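Side-chain contact in GAF domain-containing protein (Thermoplasma acidophilum, PDB 4MN7), which probably reduces free methionine-R-sulfoxide to methionine, as a type II free methionine-R-sulfoxide reductase built on a GAF domain: residues 4-7 against 8-12. The protein carries 1 engineered substitution. Sequence-based numbering, arbitrary orientation.
Sequences KEFA and RSQMQ
E5 and R8, three residues apart on helix 2-21, run alongside each other on one flank of the helix, carboxylate and guanidinium nearly parallel (15° between planes). R8 NH1 is 2.8 Å from E5 OE2, which sits in the guanidinium plane at its edge, and this pair forms a salt bridge. A hydrogen bond from NH1 to E5 OE1 is weak. R8 CG stands anti to the backbone N (chi1 -177°) and the chain turns at chi3, which brings NH1 round to E5, while NH2 makes a second salt bridge with E41 on strand 37-44. With R8 cut back to an alanine, E5 and E41 would probably be left without the cation they share.

On another side of the helix, Q10 CG lies over one face of the F6 ring, 4.2 Å from its centroid and 21° off the normal, a CH-pi contact. Y17 of the second subunit meets F6 edge-to-face. M11 N donates to A7 O (2.9 Å), the i+4 to i bonding of an alpha helix. The charges of R8 thus link the helix to strand 37-44 through E41, and the F6-Q10 pair lies where helix 118-136 and the second subunit both approach.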
loop_
_atom_site.group_PDB
_atom_site.type_symbol
_atom_site.label_atom_id
_atom_site.label_comp_id
_atom_site.label_asym_id
_atom_site.label_seq_id
_atom_site.Cartn_x
_atom_site.Cartn_y
_atom_site.Cartn_z
ATOM N N LYS A 4 -3.070 -4.239 10.550
ATOM C CA LYS A 4 -3.814 -5.111 9.667
ATOM C C LYS A 4 -4.974 -4.400 9.073
ATOM O O LYS A 4 -5.281 -4.593 7.895
ATOM C CB LYS A 4 -4.324 -6.350 10.388
ATOM C CG LYS A 4 -3.220 -7.374 10.626
ATOM C CD LYS A 4 -3.697 -8.819 10.444
ATOM C CE LYS A 4 -4.201 -9.438 11.706
ATOM N NZ LYS A 4 -4.992 -10.642 11.380
ATOM N N GLU A 5 -5.697 -3.601 9.857
ATOM C CA GLU A 5 -6.813 -2.920 9.257
ATOM C C GLU A 5 -6.339 -1.824 8.291
ATOM O O GLU A 5 -6.962 -1.606 7.288
ATOM C CB GLU A 5 -7.853 -2.467 10.297
ATOM C CG GLU A 5 -8.538 -3.670 10.997
ATOM C CD GLU A 5 -9.102 -4.823 10.073
ATOM O OE1 GLU A 5 -9.856 -4.590 9.085
ATOM O OE2 GLU A 5 -8.824 -6.011 10.377
ATOM N N PHE A 6 -5.214 -1.182 8.589
ATOM C CA PHE A 6 -4.605 -0.250 7.675
ATOM C C PHE A 6 -4.198 -0.974 6.369
ATOM O O PHE A 6 -4.571 -0.550 5.288
ATOM C CB PHE A 6 -3.359 0.364 8.294
ATOM C CG PHE A 6 -2.537 1.135 7.314
ATOM C CD1 PHE A 6 -2.987 2.360 6.841
ATOM C CD2 PHE A 6 -1.329 0.666 6.871
ATOM C CE1 PHE A 6 -2.254 3.078 5.908
ATOM C CE2 PHE A 6 -0.560 1.405 5.988
ATOM C CZ PHE A 6 -1.027 2.599 5.484
ATOM N N ALA A 7 -3.540 -2.120 6.506
ATOM C CA ALA A 7 -3.140 -2.910 5.347
ATOM C C ALA A 7 -4.319 -3.332 4.531
ATOM O O ALA A 7 -4.279 -3.314 3.271
ATOM C CB ALA A 7 -2.281 -4.113 5.728
ATOM N N ARG A 8 -5.380 -3.748 5.207
ATOM C CA ARG A 8 -6.554 -4.191 4.446
ATOM C C ARG A 8 -7.176 -3.060 3.658
ATOM O O ARG A 8 -7.634 -3.300 2.525
ATOM C CB ARG A 8 -7.604 -4.852 5.358
ATOM C CG ARG A 8 -8.787 -5.390 4.582
ATOM C CD ARG A 8 -9.941 -5.770 5.474
ATOM N NE ARG A 8 -9.856 -7.212 5.700
ATOM C CZ ARG A 8 -9.421 -7.754 6.802
ATOM N NH1 ARG A 8 -9.069 -6.989 7.791
ATOM N NH2 ARG A 8 -9.353 -9.052 6.905
ATOM N N SER A 9 -7.187 -1.819 4.215
ATOM C CA SER A 9 -7.728 -0.695 3.443
ATOM C C SER A 9 -6.823 -0.358 2.229
ATOM O O SER A 9 -7.339 -0.005 1.167
ATOM C CB SER A 9 -8.098 0.569 4.313
ATOM O OG SER A 9 -7.056 1.507 4.488
ATOM N N GLN A 10 -5.500 -0.468 2.383
ATOM C CA GLN A 10 -4.583 -0.341 1.223
ATOM C C GLN A 10 -4.886 -1.361 0.141
ATOM O O GLN A 10 -4.989 -1.030 -1.020
ATOM C CB GLN A 10 -3.133 -0.485 1.653
ATOM C CG GLN A 10 -2.633 0.684 2.474
ATOM C CD GLN A 10 -2.587 1.977 1.653
ATOM O OE1 GLN A 10 -1.851 2.051 0.680
ATOM N NE2 GLN A 10 -3.364 2.957 2.034
ATOM N N MET A 11 -5.013 -2.624 0.519
ATOM C CA MET A 11 -5.299 -3.699 -0.452
ATOM C C MET A 11 -6.631 -3.459 -1.133
ATOM O O MET A 11 -6.806 -3.629 -2.343
ATOM C CB MET A 11 -5.318 -5.085 0.258
ATOM C CG MET A 11 -3.940 -5.602 0.583
ATOM S SD MET A 11 -3.976 -7.291 1.268
ATOM C CE MET A 11 -4.014 -6.740 2.862
ATOM N N GLN A 12 -7.591 -3.070 -0.337
ATOM C CA GLN A 12 -8.904 -2.711 -0.871
ATOM C C GLN A 12 -8.857 -1.576 -1.907
ATOM O O GLN A 12 -9.393 -1.681 -3.028
ATOM C CB GLN A 12 -9.800 -2.338 0.308
ATOM C CG GLN A 12 -11.253 -2.402 -0.049
ATOM C CD GLN A 12 -11.676 -3.795 -0.370
ATOM O OE1 GLN A 12 -11.427 -4.748 0.370
ATOM N NE2 GLN A 12 -12.307 -3.931 -1.507
#